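Local coordinates for rieske iron-sulfur protein soxF (Sulfolobus acidocaldarius, PDB 1JM1), which carries a Rieske-type [2Fe-2S] cluster and probably passes electrons along the respiratory chain of this archaeon, at residues L7-P11 against P181-L185; L49-T53 against L115-A120; Q56-I60 against N84-F90; N62-Y68 against T167-Y171; A103-V107 against S200-G204. All blocks are in the same frame, centred on the assembly; numbering follows the deposited sequence. Where two conformers were deposited one is given.

Interaction 1: L7-P11 against P181-L185; sequences LAGFP and PQDNL
The ring of F10 is the main bump of this contact, and the 3-10 segment 181-185 offers the hollow it enters. With CG lying beside the backbone N (chi1 -83°), the far end of the ring swings across and CZ comes within 3.2 Å of P181 O. P181 CB and Q182 CG both lie near CE1, while N184 CB approaches CE2 obliquely. L185 splits its two methyls over the opposing chain: CD1 rests 3.7 Å from G9 O, and CD2 slides past P11 CD at 3.7 Å. The facing loop is a type I' beta turn from L7 to F10, and G9 has backbone angles at which any CB would press on the preceding carbonyl O. This turn presents the A8 carbonyl to Q182, whose chain bends at chi2 and sends NE2 to A8 O, 2.9 Å away, in a nearly straight bond (173°) on a lone pair in the carbonyl plane. With an alanine here, A8 O would probably lose this donor and a gap open beside F10 CE1. Y37 and L72 also touch the F10 ring, and P181 packs on strand 161-167.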
# COMPACT_ATOMS: atom_id res chain seq x y z
N LEU A 7 -8.41 -8.57 -10.50
CA LEU A 7 -7.63 -9.76 -10.77
C LEU A 7 -8.02 -10.88 -9.85
O LEU A 7 -8.20 -10.72 -8.66
CB LEU A 7 -6.16 -9.46 -10.55
CG LEU A 7 -5.49 -8.38 -11.39
CD1 LEU A 7 -4.10 -8.06 -10.86
CD2 LEU A 7 -5.58 -8.83 -12.87
N ALA A 8 -8.15 -12.08 -10.47
CA ALA A 8 -8.22 -13.34 -9.73
C ALA A 8 -9.30 -13.27 -8.65
O ALA A 8 -9.12 -13.77 -7.55
CB ALA A 8 -6.91 -13.76 -9.19
N GLY A 9 -10.47 -12.73 -8.97
CA GLY A 9 -11.63 -12.76 -8.11
C GLY A 9 -11.82 -11.49 -7.23
O GLY A 9 -12.85 -11.39 -6.57
N PHE A 10 -10.85 -10.60 -7.22
CA PHE A 10 -10.96 -9.34 -6.53
C PHE A 10 -11.87 -8.39 -7.25
O PHE A 10 -12.03 -8.50 -8.48
CB PHE A 10 -9.62 -8.67 -6.38
CG PHE A 10 -8.77 -9.13 -5.22
CD1 PHE A 10 -8.04 -10.29 -5.23
CD2 PHE A 10 -8.69 -8.34 -4.08
CE1 PHE A 10 -7.25 -10.66 -4.20
CE2 PHE A 10 -7.85 -8.72 -3.03
CZ PHE A 10 -7.13 -9.87 -3.09
N PRO A 11 -12.44 -7.41 -6.57
CA PRO A 11 -13.18 -6.31 -7.23
C PRO A 11 -12.23 -5.34 -7.87
O PRO A 11 -11.05 -5.22 -7.51
CB PRO A 11 -13.92 -5.67 -6.07
CG PRO A 11 -13.09 -5.95 -4.85
CD PRO A 11 -12.39 -7.23 -5.10
N PRO A 181 -4.19 -14.30 -1.00
CA PRO A 181 -4.63 -12.91 -1.22
C PRO A 181 -6.16 -12.76 -1.14
O PRO A 181 -6.66 -11.81 -0.56
CB PRO A 181 -4.07 -12.62 -2.61
CG PRO A 181 -2.84 -13.50 -2.69
CD PRO A 181 -3.27 -14.78 -2.03
N GLN A 182 -6.89 -13.72 -1.74
CA GLN A 182 -8.34 -13.63 -1.79
C GLN A 182 -9.00 -13.74 -0.45
O GLN A 182 -10.15 -13.30 -0.29
CB GLN A 182 -8.91 -14.70 -2.76
CG GLN A 182 -8.58 -14.44 -4.24
CD GLN A 182 -7.23 -15.00 -4.66
OE1 GLN A 182 -6.44 -15.50 -3.89
NE2 GLN A 182 -7.01 -14.94 -5.98
N ASP A 183 -8.29 -14.22 0.58
CA ASP A 183 -8.82 -14.15 1.95
C ASP A 183 -8.96 -12.71 2.43
O ASP A 183 -9.58 -12.50 3.48
CB ASP A 183 -8.00 -15.01 2.88
CG ASP A 183 -8.22 -16.49 2.69
OD1 ASP A 183 -9.25 -16.88 2.04
OD2 ASP A 183 -7.37 -17.23 3.21
N ASN A 184 -8.43 -11.74 1.73
CA ASN A 184 -8.71 -10.34 2.03
C ASN A 184 -10.17 -9.99 1.77
O ASN A 184 -10.64 -8.97 2.28
CB ASN A 184 -7.79 -9.43 1.26
CG ASN A 184 -6.37 -9.56 1.74
OD1 ASN A 184 -6.13 -9.96 2.88
ND2 ASN A 184 -5.40 -9.17 0.90
N LEU A 185 -10.88 -10.83 1.05
CA LEU A 185 -12.32 -10.63 0.83
C LEU A 185 -13.15 -11.12 1.98
O LEU A 185 -14.37 -10.92 1.97
CB LEU A 185 -12.74 -11.34 -0.49
CG LEU A 185 -12.02 -10.80 -1.75
CD1 LEU A 185 -12.22 -11.78 -2.90
CD2 LEU A 185 -12.52 -9.42 -2.10

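Interaction 2: L49-T53 against L115-A120; sequences LQALT and LYAKGA
L52 and L115 carry the apolar part of this contact, meeting tip to tip. The side chain of L52 leaves the helix with CG trans to its N (chi1 -175°), which carries both methyls across to 115-120: CD1 lies 3.8 Å from L115 CD2 and 3.7 Å from A117 CB, while CD2 reaches the backbone and methyl of A120. L49 CD2 adds a second touch on A120 CB at 4.0 Å, and T53 CG2 a third at 3.7 Å, so the one methyl of A120 is met by three helix side chains. Replacing L52 by an alanine would probably leave a gap between the helix and L115, with L115 CD2 and A117 CB losing the methyl they pack on.

No direct hydrogen bond crosses between the segments. Across the contact A117 O meets carbon, while within its own segment it accepts from A120 N: T53 CG2 stands 3.3 Å from it, and T53 CA makes a CA-H...O contact with the same oxygen. The T53 hydroxyl, at chi1 70°, is turned back along its own helix and gives a 2.8 Å bond from OG1 to L49 O; OG1 is also bonded to Q55 N. The L49 carbonyl also accepts from T53 N, the two donors coming from opposite faces of its plane. A water lies near both T53 O and K118 O.

Helix 49-53 follows strand 43-48 of the three-stranded sheet, whereas L115 belongs to the mixed sheet whose strand 121-123 leads to cluster ligand C124. Such packing, joining a base sheet to the cluster-bearing part, is in keeping with the two-part Rieske fold.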
# COMPACT_ATOMS: atom_id res chain seq x y z
N LEU A 49 5.90 7.38 -5.27
CA LEU A 49 7.23 7.21 -4.75
C LEU A 49 8.20 8.23 -5.30
O LEU A 49 9.23 8.49 -4.61
CB LEU A 49 7.75 5.80 -4.94
CG LEU A 49 7.10 4.71 -4.06
CD1 LEU A 49 7.68 3.35 -4.35
CD2 LEU A 49 7.30 4.98 -2.56
N GLN A 50 7.96 8.82 -6.45
CA GLN A 50 8.84 9.89 -6.95
C GLN A 50 8.60 11.17 -6.19
O GLN A 50 9.56 11.86 -5.81
CB GLN A 50 8.62 10.03 -8.47
CG GLN A 50 9.48 11.18 -9.05
CD GLN A 50 9.37 11.17 -10.59
OE1 GLN A 50 10.42 11.25 -11.16
NE2 GLN A 50 8.23 11.22 -11.15
N ALA A 51 7.33 11.55 -5.94
CA ALA A 51 7.10 12.70 -5.12
C ALA A 51 7.70 12.54 -3.73
O ALA A 51 8.28 13.47 -3.16
CB ALA A 51 5.59 12.99 -5.05
N LEU A 52 7.62 11.34 -3.20
CA LEU A 52 8.11 11.08 -1.85
C LEU A 52 9.66 11.18 -1.77
O LEU A 52 10.18 11.81 -0.87
CB LEU A 52 7.63 9.72 -1.38
CG LEU A 52 7.99 9.39 0.06
CD1 LEU A 52 7.11 10.17 1.03
CD2 LEU A 52 7.87 7.86 0.29
N THR A 53 10.33 10.45 -2.67
CA THR A 53 11.77 10.23 -2.58
C THR A 53 12.59 11.15 -3.46
O THR A 53 13.83 11.22 -3.26
CB THR A 53 12.17 8.78 -2.95
OG1 THR A 53 11.97 8.57 -4.34
CG2 THR A 53 11.41 7.73 -2.16
N LEU A 115 6.78 7.54 7.92
CA LEU A 115 7.28 7.30 6.58
C LEU A 115 8.51 8.17 6.37
O LEU A 115 8.42 9.41 6.28
CB LEU A 115 6.18 7.58 5.56
CG LEU A 115 6.56 7.35 4.07
CD1 LEU A 115 7.11 5.96 3.84
CD2 LEU A 115 5.38 7.63 3.20
N TYR A 116 9.66 7.54 6.31
CA TYR A 116 10.96 8.20 6.07
C TYR A 116 11.02 8.46 4.57
O TYR A 116 11.27 7.55 3.79
CB TYR A 116 12.10 7.30 6.56
CG TYR A 116 13.47 7.81 6.23
CD1 TYR A 116 14.38 7.04 5.57
CD2 TYR A 116 13.84 9.15 6.59
CE1 TYR A 116 15.66 7.49 5.26
CE2 TYR A 116 15.12 9.59 6.26
CZ TYR A 116 16.01 8.79 5.59
OH TYR A 116 17.26 9.24 5.32
N ALA A 117 10.77 9.69 4.19
CA ALA A 117 10.54 9.99 2.77
C ALA A 117 11.75 9.70 1.92
O ALA A 117 11.65 9.12 0.84
CB ALA A 117 10.13 11.47 2.64
N LYS A 118 12.94 10.11 2.41
CA LYS A 118 14.13 9.96 1.55
C LYS A 118 14.36 8.51 1.22
O LYS A 118 14.84 8.18 0.12
CB LYS A 118 15.35 10.52 2.25
CG LYS A 118 16.61 10.48 1.47
CD LYS A 118 17.77 11.24 2.22
CE LYS A 118 19.15 10.85 1.73
NZ LYS A 118 20.34 10.89 2.64
N GLY A 119 14.07 7.61 2.13
CA GLY A 119 14.32 6.17 1.93
C GLY A 119 13.10 5.37 1.55
O GLY A 119 13.24 4.16 1.35
N ALA A 120 11.93 5.96 1.51
CA ALA A 120 10.68 5.24 1.33
C ALA A 120 10.53 4.09 2.29
O ALA A 120 10.07 3.00 1.93
CB ALA A 120 10.47 4.80 -0.11
O HOH W 1 15.67 9.59 -2.04

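Interaction 3: Q56-I60 against N84-F90; sequences QITEI and NGTIFAF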
# COMPACT_ATOMS: atom_id res chain seq x y z
N GLN A 56 13.01 8.49 -9.57
CA GLN A 56 12.02 7.98 -10.53
C GLN A 56 11.82 6.52 -10.34
O GLN A 56 12.32 5.70 -11.15
CB GLN A 56 12.56 8.32 -11.94
CG GLN A 56 11.50 8.20 -13.03
CD GLN A 56 11.89 8.35 -14.49
OE1 GLN A 56 11.14 8.93 -15.29
NE2 GLN A 56 13.09 7.90 -14.87
N ILE A 57 11.11 6.09 -9.40
CA ILE A 57 10.83 4.68 -9.09
C ILE A 57 9.58 4.28 -9.84
O ILE A 57 8.47 4.76 -9.53
CB ILE A 57 10.71 4.47 -7.57
CG1 ILE A 57 12.04 4.85 -6.83
CG2 ILE A 57 10.34 3.03 -7.27
CD1 ILE A 57 11.72 5.20 -5.38
N THR A 58 9.74 3.39 -10.80
CA THR A 58 8.66 3.00 -11.69
C THR A 58 8.34 1.51 -11.62
O THR A 58 7.35 1.09 -12.23
CB THR A 58 8.90 3.38 -13.15
OG1 THR A 58 10.06 2.73 -13.62
CG2 THR A 58 9.11 4.90 -13.31
N GLU A 59 9.09 0.71 -10.89
CA GLU A 59 8.84 -0.73 -10.81
C GLU A 59 9.53 -1.22 -9.53
O GLU A 59 10.67 -0.83 -9.27
CB GLU A 59 9.39 -1.40 -12.05
CG GLU A 59 9.11 -2.89 -12.13
CD GLU A 59 9.57 -3.47 -13.47
OE1 GLU A 59 10.37 -2.88 -14.22
OE2 GLU A 59 9.08 -4.56 -13.83
N ILE A 60 8.83 -2.06 -8.79
CA ILE A 60 9.35 -2.63 -7.54
C ILE A 60 9.11 -4.14 -7.62
O ILE A 60 8.21 -4.62 -8.33
CB ILE A 60 8.78 -2.00 -6.31
CG1 ILE A 60 7.29 -2.31 -6.13
CG2 ILE A 60 9.00 -0.50 -6.28
CD1 ILE A 60 6.60 -1.65 -4.98
N ASN A 84 3.34 9.16 -14.99
CA ASN A 84 4.74 9.16 -14.60
C ASN A 84 5.23 7.76 -14.25
O ASN A 84 6.43 7.56 -14.08
CB ASN A 84 4.98 10.05 -13.38
CG ASN A 84 4.56 11.48 -13.65
OD1 ASN A 84 5.06 12.04 -14.65
ND2 ASN A 84 3.61 11.99 -12.90
N GLY A 85 4.34 6.79 -14.11
CA GLY A 85 4.71 5.43 -13.74
C GLY A 85 5.12 5.26 -12.28
O GLY A 85 5.79 4.26 -12.01
N THR A 86 4.75 6.15 -11.39
CA THR A 86 5.37 6.20 -10.07
C THR A 86 4.40 5.98 -8.92
O THR A 86 4.82 6.15 -7.77
CB THR A 86 6.10 7.54 -9.90
OG1 THR A 86 5.16 8.59 -10.13
CG2 THR A 86 7.29 7.64 -10.87
N ILE A 87 3.15 5.62 -9.18
CA ILE A 87 2.16 5.44 -8.11
C ILE A 87 2.01 3.97 -7.77
O ILE A 87 1.76 3.13 -8.66
CB ILE A 87 0.82 6.07 -8.50
CG1 ILE A 87 0.99 7.59 -8.65
CG2 ILE A 87 -0.23 5.72 -7.45
CD1 ILE A 87 -0.14 8.27 -9.27
N PHE A 88 2.14 3.68 -6.49
CA PHE A 88 2.07 2.35 -5.90
C PHE A 88 1.06 2.39 -4.76
O PHE A 88 0.61 3.47 -4.34
CB PHE A 88 3.46 1.91 -5.38
CG PHE A 88 4.48 1.85 -6.48
CD1 PHE A 88 5.18 2.98 -6.87
CD2 PHE A 88 4.72 0.66 -7.13
CE1 PHE A 88 6.13 2.92 -7.87
CE2 PHE A 88 5.65 0.57 -8.15
CZ PHE A 88 6.36 1.71 -8.49
N ALA A 89 0.75 1.23 -4.20
CA ALA A 89 -0.15 1.17 -3.06
C ALA A 89 0.18 -0.03 -2.19
O ALA A 89 0.62 -1.07 -2.66
CB ALA A 89 -1.60 1.09 -3.52
N PHE A 90 -0.11 0.13 -0.89
CA PHE A 90 0.19 -0.88 0.13
C PHE A 90 -0.97 -0.97 1.09
O PHE A 90 -1.70 -0.01 1.35
CB PHE A 90 1.46 -0.51 0.89
CG PHE A 90 2.71 -0.46 0.04
CD1 PHE A 90 3.06 0.68 -0.65
CD2 PHE A 90 3.52 -1.60 -0.06
CE1 PHE A 90 4.16 0.70 -1.47
CE2 PHE A 90 4.66 -1.57 -0.85
CZ PHE A 90 4.97 -0.44 -1.54
O HOH W 2 8.46 9.83 -13.88
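N84 opens the second segment by setting its carbonyl O 3.9 Å from the CG2 methyl of T58. At G85 the chains come close enough for a CA-H...O contact, T58 CA to G85 O at 3.2 Å. Glycine suits this position twice over, since phi is positive and a CB would point at T58 CG2. T86 follows with its CG2 methyl 3.4 Å from I57 O. The T86 hydroxyl is bonded to D48, and the methyl faces the first segment. I57 O is buried without a hydrogen-bonding partner; T86 CG2 and F88 CE1 are among its near neighbours.

From I87 the chain becomes strand 87-91, an outermost strand of the three-stranded sheet beside 43-48, whereas strand 59-61 pairs with 77-79. No hydrogen bond joins the segments; they meet through side chains and CA-H...O contacts. I87 turns the other way, onto L153.

F88 points across, its CG beside the backbone N (chi1 -61°), and presents the ring edge to the chain at T58: I57 O, T58 C and E59 N all lie near the ring plane, with CZ 3.7 Å from T58 C. I60 slides past the same ring in the opposite direction, its CD1 3.7 Å from F88 CD2. F90, at the end of the segment, meets that methyl too, F90 CZ standing 4.0 Å from I60 CD1, while L133, L148 and I150 also touch the F90 ring.

Interaction 4: N62-Y68 against T167-Y171; sequences NPYYGKY and TNAPY
N62 and N168 slide past each other with their amide planes 36° apart, and N168 ND2 comes to N62 OD1 from above the carbonyl plane, 2.8 Å away. From the opposite face of that plane Y64 N gives OD1 a second bond, 3.0 Å long, which makes an Asx turn. CG of N168 lies between its backbone N and carbonyl carbon (chi1 66°), turned toward N62, and its amide stands at 77° to the Y64 ring, with ND2 at the ring edge.

A169 approaches the same ring differently: its CB lies over the centre of one face, a CH-pi contact of 3.5 Å from CB to the centroid of the Y64 ring. The Y64 hydroxyl reaches P147 O and R146. Y68 comes from the opposite direction to P170, its OH 3.2 Å from P170 CD, with A169 beside CE1. A water links N62 ND2 to N168 O.

The contact joins the loop after strand 59-61 to the loop leaving strand 161-167. Chemically, its buried amides are matched on several sides: N168 OD1 accepts from I150 N and N62 ND2 donates to I75 O, so both side chains are held against rotation while a methyl and a ring share the apolar space beside them.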
# COMPACT_ATOMS: atom_id res chain seq x y z
N ASN A 62 7.86 -8.00 -6.61
CA ASN A 62 6.88 -8.67 -5.83
C ASN A 62 7.57 -9.71 -4.97
O ASN A 62 7.88 -10.81 -5.48
CB ASN A 62 5.80 -9.37 -6.67
CG ASN A 62 4.87 -10.16 -5.80
OD1 ASN A 62 4.80 -9.91 -4.57
ND2 ASN A 62 4.15 -11.09 -6.35
N PRO A 63 7.82 -9.46 -3.68
CA PRO A 63 8.56 -10.45 -2.87
C PRO A 63 7.79 -11.73 -2.61
O PRO A 63 8.38 -12.70 -2.14
CB PRO A 63 8.83 -9.69 -1.56
CG PRO A 63 7.72 -8.74 -1.47
CD PRO A 63 7.42 -8.27 -2.89
N TYR A 64 6.49 -11.74 -2.88
CA TYR A 64 5.64 -12.91 -2.68
C TYR A 64 5.52 -13.79 -3.94
O TYR A 64 4.75 -14.75 -3.90
CB TYR A 64 4.28 -12.49 -2.17
CG TYR A 64 4.24 -11.98 -0.77
CD1 TYR A 64 4.18 -10.61 -0.48
CD2 TYR A 64 4.19 -12.85 0.30
CE1 TYR A 64 4.10 -10.17 0.83
CE2 TYR A 64 4.05 -12.42 1.60
CZ TYR A 64 4.00 -11.06 1.87
OH TYR A 64 3.82 -10.69 3.17
N TYR A 65 6.30 -13.52 -4.99
CA TYR A 65 6.23 -14.40 -6.18
C TYR A 65 6.39 -15.85 -5.77
O TYR A 65 7.32 -16.21 -5.04
CB TYR A 65 7.34 -13.98 -7.14
CG TYR A 65 7.42 -14.90 -8.35
CD1 TYR A 65 6.62 -14.73 -9.41
CD2 TYR A 65 8.27 -15.98 -8.41
CE1 TYR A 65 6.68 -15.56 -10.54
CE2 TYR A 65 8.36 -16.79 -9.53
CZ TYR A 65 7.56 -16.54 -10.58
OH TYR A 65 7.68 -17.39 -11.70
N GLY A 66 5.49 -16.69 -6.26
CA GLY A 66 5.52 -18.10 -6.01
C GLY A 66 5.06 -18.53 -4.63
O GLY A 66 5.05 -19.71 -4.32
N LYS A 67 4.65 -17.58 -3.75
CA LYS A 67 4.19 -17.94 -2.42
C LYS A 67 2.72 -18.25 -2.36
O LYS A 67 2.25 -18.82 -1.37
CB LYS A 67 4.55 -16.84 -1.42
CG LYS A 67 6.07 -16.58 -1.30
CD LYS A 67 6.83 -17.81 -0.76
CE LYS A 67 8.03 -17.28 0.05
N TYR A 68 1.96 -17.83 -3.37
CA TYR A 68 0.54 -18.03 -3.46
C TYR A 68 0.21 -18.54 -4.86
O TYR A 68 1.03 -18.40 -5.78
CB TYR A 68 -0.26 -16.72 -3.20
CG TYR A 68 0.11 -16.19 -1.80
CD1 TYR A 68 0.89 -15.08 -1.65
CD2 TYR A 68 -0.28 -16.86 -0.68
CE1 TYR A 68 1.27 -14.61 -0.39
CE2 TYR A 68 0.10 -16.46 0.59
CZ TYR A 68 0.89 -15.34 0.72
OH TYR A 68 1.32 -14.89 1.94
N THR A 167 -4.31 -7.86 -4.54
CA THR A 167 -3.17 -7.74 -3.64
C THR A 167 -2.20 -8.86 -3.94
O THR A 167 -2.59 -9.89 -4.49
CB THR A 167 -3.54 -7.73 -2.14
OG1 THR A 167 -4.01 -9.02 -1.75
CG2 THR A 167 -4.62 -6.70 -1.85
N ASN A 168 -0.94 -8.69 -3.54
CA ASN A 168 0.04 -9.74 -3.74
C ASN A 168 0.09 -10.74 -2.61
O ASN A 168 0.77 -11.77 -2.72
CB ASN A 168 1.44 -9.19 -3.99
CG ASN A 168 2.05 -8.47 -2.79
OD1 ASN A 168 1.32 -8.15 -1.83
ND2 ASN A 168 3.33 -8.19 -2.85
N ALA A 169 -0.65 -10.50 -1.51
CA ALA A 169 -0.56 -11.30 -0.29
C ALA A 169 -1.75 -11.03 0.55
O ALA A 169 -2.39 -9.94 0.45
CB ALA A 169 0.70 -10.92 0.45
N PRO A 170 -2.08 -11.92 1.47
CA PRO A 170 -3.10 -11.63 2.50
C PRO A 170 -2.62 -10.54 3.44
O PRO A 170 -1.43 -10.44 3.78
CB PRO A 170 -3.20 -12.96 3.27
CG PRO A 170 -1.84 -13.60 3.07
CD PRO A 170 -1.46 -13.25 1.67
N TYR A 171 -3.56 -9.74 3.90
CA TYR A 171 -3.33 -8.79 4.98
C TYR A 171 -3.12 -9.53 6.30
O TYR A 171 -3.28 -10.77 6.39
CB TYR A 171 -4.55 -7.87 5.09
CG TYR A 171 -4.86 -7.03 3.87
CD1 TYR A 171 -6.16 -6.60 3.65
CD2 TYR A 171 -3.91 -6.64 2.94
CE1 TYR A 171 -6.50 -5.83 2.58
CE2 TYR A 171 -4.25 -5.85 1.84
CZ TYR A 171 -5.54 -5.44 1.66
OH TYR A 171 -5.83 -4.67 0.57
O HOH W 3 2.08 -12.61 -5.05

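Interaction 5: A103-V107 against S200-G204; sequences AQVIV and SCSNG
Q104 and S200 face each other with their first torsions alike: CG of Q104 (chi1 67°) and OG of S200 (chi1 66°) both lie between backbone N and carbonyl carbon. The S200 torsion puts OG 3.1 Å from Q104 CB, while the rest of the glutamine bends off at chi2. I106 CG1 and C201 SG both lie beside their backbone N, and CG1 stands 4.2 Å from SG, the disulfide sulfur.

The two segments form a short parallel pairing, V105 with S202 and I106 with N203. S202 N gives to Q104 O at 3.0 Å, I106 N to S202 O at 2.8 Å, and G204 N to I106 O at 2.8 Å. The chain thus ends held by strand 105-107. Glycine fits the last position, because a CB there would clash with V105 CG1, a methyl already 3.8 Å from G204 CA. A water also joins I106 O and N203 OD1.

Strand 202-203 is an outermost strand of the mixed sheet, whose strand 105-107 is flanked on its other side by 114-116. F34 of strand 32-36 touches Q104 and S200, and the disulfide ties C201 to C30, between helix 18-28 and strand 32-36.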
# COMPACT_ATOMS: atom_id res chain seq x y z
N ALA A 103 1.65 6.07 7.80
CA ALA A 103 2.25 6.49 6.56
C ALA A 103 2.09 7.97 6.28
O ALA A 103 2.80 8.53 5.46
CB ALA A 103 1.66 5.69 5.40
N GLN A 104 1.17 8.62 7.00
CA GLN A 104 0.94 10.06 6.85
C GLN A 104 1.93 10.92 7.63
O GLN A 104 1.97 12.11 7.43
CB GLN A 104 -0.51 10.46 7.28
CG GLN A 104 -0.82 10.31 8.77
CD GLN A 104 -1.09 9.02 9.35
OE1 GLN A 104 -0.90 7.97 8.81
NE2 GLN A 104 -1.42 8.95 10.66
N VAL A 105 2.68 10.30 8.56
CA VAL A 105 3.63 11.06 9.40
C VAL A 105 4.97 11.01 8.67
O VAL A 105 5.64 9.97 8.66
CB VAL A 105 3.70 10.53 10.80
CG1 VAL A 105 4.74 11.34 11.61
CG2 VAL A 105 2.32 10.56 11.51
N ILE A 106 5.35 12.10 8.01
CA ILE A 106 6.53 12.12 7.17
C ILE A 106 7.74 12.51 8.02
O ILE A 106 7.68 13.56 8.71
CB ILE A 106 6.36 13.07 5.98
CG1 ILE A 106 5.03 12.82 5.22
CG2 ILE A 106 7.59 13.04 5.13
CD1 ILE A 106 4.86 11.40 4.67
N VAL A 107 8.75 11.66 8.07
CA VAL A 107 9.83 11.82 9.00
C VAL A 107 11.16 11.93 8.23
O VAL A 107 11.30 11.55 7.03
CB VAL A 107 9.87 10.71 10.08
CG1 VAL A 107 8.57 10.73 10.87
CG2 VAL A 107 10.11 9.33 9.50
N SER A 200 -3.67 14.00 4.60
CA SER A 200 -3.45 13.69 5.99
C SER A 200 -2.03 13.94 6.46
O SER A 200 -1.74 13.75 7.65
CB SER A 200 -3.76 12.17 6.14
OG SER A 200 -2.76 11.42 5.39
N CYS A 201 -1.09 14.25 5.59
CA CYS A 201 0.33 14.25 5.98
C CYS A 201 0.62 15.32 7.00
O CYS A 201 0.04 16.44 7.00
CB CYS A 201 1.22 14.48 4.78
SG CYS A 201 1.25 13.20 3.53
N SER A 202 1.57 15.01 7.82
CA SER A 202 2.13 15.96 8.79
C SER A 202 3.63 15.67 8.84
O SER A 202 4.09 14.59 8.48
CB SER A 202 1.51 15.86 10.15
OG SER A 202 1.77 14.53 10.70
N ASN A 203 4.43 16.65 9.24
CA ASN A 203 5.85 16.42 9.45
C ASN A 203 6.13 15.92 10.88
O ASN A 203 5.68 16.57 11.88
CB ASN A 203 6.67 17.70 9.22
CG ASN A 203 6.74 17.91 7.70
OD1 ASN A 203 6.97 17.02 6.92
ND2 ASN A 203 6.47 19.16 7.32
N GLY A 204 6.83 14.80 11.03
CA GLY A 204 6.97 14.28 12.39
C GLY A 204 8.38 13.96 12.80
O GLY A 204 9.28 14.30 12.02
OXT GLY A 204 8.63 13.35 13.91
O HOH W 4 9.60 15.67 8.21

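Followed from the N terminus, interaction 1 is the first to open and closes a loop that holds interactions 2, 3 and 4 whole. Interaction 2 opens next, at helix 49-53, and its own loop contains interaction 3; the two touch where L49 N bonds to T86 O. Interaction 4 crosses 2 and 3, opening just after 56-60 and closing near 181-185, where N184 of interaction 1 bonds to Y171 and A169. Interaction 5 starts after 3 closes, crosses 1, 2 and 4, and ends with the chain. It shares the mixed sheet with interaction 2; across the chain's centre, interaction 1 ties the N-terminal loop, and interaction 4 the loop after strand 59-61, to the region after strand 161-167.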